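Local atomic coordinates of chitin binding protein (Streptomyces lividans, PDB entry 5FTZ), a protein that is probably a copper-dependent lytic polysaccharide monooxygenase of family AA10, acting on polysaccharides such as chitin or cellulose by oxidative cleavage. Residues A[148-153]-A[167-172]. Residues are numbered along the deposited sequence; the frame is centred on the assembly and turned at random.
Sequences HHVILA and CSDVTF
H148 reaches across to D169 with its ring edge: NE2 donates to OD1 of D169 over 2.8 Å, nearly straight at 163°. The acceptor lies in the ring plane but is met on the anti side of the carboxylate, whose plane is turned 33° from the ring. With CG anti to the backbone N, the ring swings over the neighbouring strand and covers the diagonal step to D169. The other ring nitrogen, ND1, bonds OE1 of Q107, and OD2 of D169 pairs with R10, so imidazole and carboxylate each have a second polar partner. Cut back to an alanine, this position would probably leave OD1 of D169 without its NE2 donor and Q107 without its ring partner.

On the same face, V150 splits its branches: CG2 lies against OD1 of D169 at 3.6 Å, while CG1 leans on CB of C167 at 4.0 Å. Next along, CD1 of L152 sits 3.7 Å from SG of C167, a sulfur tied up in the disulfide with C49.

The other face carries H149, I151, S168 and V170. V170 divides its methyls: CG1 of V170 meets CD1 of I151 at 4.1 Å, the side chains crossing at about a right angle, while CG2 of V170 lies 3.5 Å from O of H149. The ring of F172 comes round to H149, its CD1 3.8 Å from CD2 of H149, with the ring planes at 81°; ND1 of H149 bonds T101.

Beneath these side chains, H149 with V170 and I151 with S168 form the hydrogen-bonded pairs of an antiparallel hairpin, strands 148-157 and 162-171, within the immunoglobulin-like beta-sandwich core characteristic of lytic polysaccharide monooxygenases.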
ATOM      1  N   HIS A 148     -38.700   5.640  -6.863  1.00  9.74           N
ATOM      2  CA  HIS A 148     -37.739   5.507  -5.750  1.00  9.06           C
ATOM      3  C   HIS A 148     -36.732   4.409  -6.047  1.00  8.32           C
ATOM      4  O   HIS A 148     -37.117   3.291  -6.298  1.00  8.87           O
ATOM      5  CB  HIS A 148     -38.513   5.230  -4.469  1.00  9.83           C
ATOM      6  CG  HIS A 148     -37.651   5.065  -3.249  1.00 11.22           C
ATOM      7  ND1 HIS A 148     -38.013   4.228  -2.212  1.00 12.68           N
ATOM      8  CD2 HIS A 148     -36.484   5.659  -2.895  1.00 11.54           C
ATOM      9  CE1 HIS A 148     -37.053   4.252  -1.292  1.00 13.27           C
ATOM     10  NE2 HIS A 148     -36.151   5.173  -1.648  1.00 13.27           N
ATOM     11  N   HIS A 149     -35.451   4.747  -5.849  1.00  7.70           N
ATOM     12  CA  HIS A 149     -34.337   3.835  -6.022  1.00  7.48           C
ATOM     13  C   HIS A 149     -33.321   4.203  -4.932  1.00  7.59           C
ATOM     14  O   HIS A 149     -33.438   5.297  -4.314  1.00  7.48           O
ATOM     15  CB  HIS A 149     -33.705   3.908  -7.420  1.00  8.39           C
ATOM     16  CG  HIS A 149     -34.494   3.111  -8.407  1.00  8.74           C
ATOM     17  ND1 HIS A 149     -34.384   1.746  -8.524  1.00  9.10           N
ATOM     18  CD2 HIS A 149     -35.451   3.485  -9.280  1.00  9.29           C
ATOM     19  CE1 HIS A 149     -35.243   1.310  -9.429  1.00  9.81           C
ATOM     20  NE2 HIS A 149     -35.906   2.350  -9.896  1.00  9.70           N
ATOM     21  N   VAL A 150     -32.396   3.313  -4.684  1.00  7.38           N
ATOM     22  CA  VAL A 150     -31.273   3.564  -3.789  1.00  7.59           C
ATOM     23  C   VAL A 150     -29.981   3.479  -4.567  1.00  7.50           C
ATOM     24  O   VAL A 150     -29.792   2.542  -5.370  1.00  8.29           O
ATOM     25  CB  VAL A 150     -31.280   2.592  -2.610  1.00  8.58           C
ATOM     26  CG1 VAL A 150     -29.959   2.692  -1.815  1.00 10.61           C
ATOM     27  CG2 VAL A 150     -32.511   2.859  -1.715  1.00  8.84           C
ATOM     28  N   ILE A 151     -29.109   4.444  -4.389  1.00  7.29           N
ATOM     29  CA  ILE A 151     -27.730   4.378  -4.822  1.00  7.80           C
ATOM     30  C   ILE A 151     -26.887   4.036  -3.637  1.00  8.20           C
ATOM     31  O   ILE A 151     -26.961   4.732  -2.589  1.00  9.40           O
ATOM     32  CB  ILE A 151     -27.283   5.683  -5.540  1.00  8.67           C
ATOM     33  CG1 ILE A 151     -28.024   5.856  -6.879  1.00 10.18           C
ATOM     34  CG2 ILE A 151     -25.750   5.671  -5.669  1.00  9.02           C
ATOM     35  CD1 ILE A 151     -27.867   7.170  -7.612  1.00 11.29           C
ATOM     36  N   LEU A 152     -26.108   2.995  -3.745  1.00  7.66           N
ATOM     37  CA  LEU A 152     -25.124   2.546  -2.732  1.00  7.69           C
ATOM     38  C   LEU A 152     -23.755   2.933  -3.185  1.00  7.95           C
ATOM     39  O   LEU A 152     -23.313   2.509  -4.270  1.00  8.47           O
ATOM     40  CB  LEU A 152     -25.230   1.037  -2.502  1.00  8.42           C
ATOM     41  CG  LEU A 152     -24.163   0.451  -1.579  1.00  9.17           C
ATOM     42  CD1 LEU A 152     -24.347   0.898  -0.166  1.00 10.31           C
ATOM     43  CD2 LEU A 152     -24.146  -1.067  -1.677  1.00 10.39           C
ATOM     44  N   ALA A 153     -23.056   3.709  -2.356  1.00  7.14           N
ATOM     45  CA  ALA A 153     -21.688   4.122  -2.588  1.00  7.46           C
ATOM     46  C   ALA A 153     -20.806   3.376  -1.645  1.00  8.29           C
ATOM     47  O   ALA A 153     -21.099   3.293  -0.456  1.00  8.93           O
ATOM     48  CB  ALA A 153     -21.605   5.625  -2.380  1.00  7.81           C
ATOM     49  N   CYS A 167     -25.799   4.575   1.697  1.00  8.05           N
ATOM     50  CA  CYS A 167     -27.031   4.433   0.883  1.00  8.51           C
ATOM     51  C   CYS A 167     -27.672   5.786   0.713  1.00  8.19           C
ATOM     52  O   CYS A 167     -27.907   6.468   1.736  1.00  8.53           O
ATOM     53  CB  CYS A 167     -28.030   3.532   1.599  1.00  9.62           C
ATOM     54  SG  CYS A 167     -27.422   1.820   1.649  1.00 13.85           S
ATOM     55  N   SER A 168     -28.069   6.154  -0.508  1.00  7.53           N
ATOM     56  CA  SER A 168     -28.758   7.377  -0.779  1.00  8.07           C
ATOM     57  C   SER A 168     -30.064   7.072  -1.459  1.00  8.84           C
ATOM     58  O   SER A 168     -30.086   6.445  -2.533  1.00  8.90           O
ATOM     59  CB  SER A 168     -27.934   8.272  -1.640  1.00  9.09           C
ATOM     60  OG  SER A 168     -26.676   8.601  -1.073  1.00  9.88           O
ATOM     61  N   ASP A 169     -31.147   7.643  -0.953  1.00  8.34           N
ATOM     62  CA  ASP A 169     -32.462   7.548  -1.615  1.00  8.55           C
ATOM     63  C   ASP A 169     -32.600   8.569  -2.712  1.00  8.87           C
ATOM     64  O   ASP A 169     -32.338   9.762  -2.497  1.00  8.54           O
ATOM     65  CB  ASP A 169     -33.578   7.725  -0.611  1.00  8.66           C
ATOM     66  CG  ASP A 169     -33.545   6.666   0.446  1.00  9.84           C
ATOM     67  OD1 ASP A 169     -34.048   5.541   0.177  1.00 10.52           O
ATOM     68  OD2 ASP A 169     -32.987   6.923   1.554  1.00  9.84           O
ATOM     69  N   VAL A 170     -32.951   8.101  -3.886  1.00  8.29           N
ATOM     70  CA  VAL A 170     -33.146   8.967  -5.073  1.00  8.95           C
ATOM     71  C   VAL A 170     -34.478   8.664  -5.735  1.00  9.59           C
ATOM     72  O   VAL A 170     -35.115   7.638  -5.467  1.00  9.40           O
ATOM     73  CB  VAL A 170     -31.977   8.855  -6.059  1.00  9.87           C
ATOM     74  CG1 VAL A 170     -30.639   9.235  -5.407  1.00  9.98           C
ATOM     75  CG2 VAL A 170     -31.935   7.453  -6.658  1.00 10.68           C
ATOM     76  N   THR A 171     -34.913   9.587  -6.567  1.00 10.13           N
ATOM     77  CA  THR A 171     -36.120   9.433  -7.373  1.00 11.69           C
ATOM     78  C   THR A 171     -35.763   9.736  -8.820  1.00 12.16           C
ATOM     79  O   THR A 171     -35.295  10.850  -9.098  1.00 13.39           O
ATOM     80  CB  THR A 171     -37.268  10.344  -6.879  1.00 13.76           C
ATOM     81  OG1 THR A 171     -37.628  10.001  -5.536  1.00 17.42           O
ATOM     82  CG2 THR A 171     -38.534  10.072  -7.700  1.00 15.35           C
ATOM     83  N   PHE A 172     -35.961   8.721  -9.676  1.00 12.34           N
ATOM     84  CA  PHE A 172     -35.595   8.797 -11.074  1.00 15.89           C
ATOM     85  C   PHE A 172     -36.740   9.361 -11.838  1.00 21.38           C
ATOM     86  O   PHE A 172     -37.892   8.980 -11.644  1.00 35.11           O
ATOM     87  CB  PHE A 172     -35.150   7.478 -11.644  1.00 15.28           C
ATOM     88  CG  PHE A 172     -33.727   7.160 -11.380  1.00 13.38           C
ATOM     89  CD1 PHE A 172     -33.343   6.522 -10.235  1.00 12.97           C
ATOM     90  CD2 PHE A 172     -32.729   7.515 -12.283  1.00 14.65           C
ATOM     91  CE1 PHE A 172     -32.016   6.212  -9.977  1.00 13.45           C
ATOM     92  CE2 PHE A 172     -31.397   7.208 -12.038  1.00 15.53           C
ATOM     93  CZ  PHE A 172     -31.026   6.569 -10.866  1.00 14.17           C
TER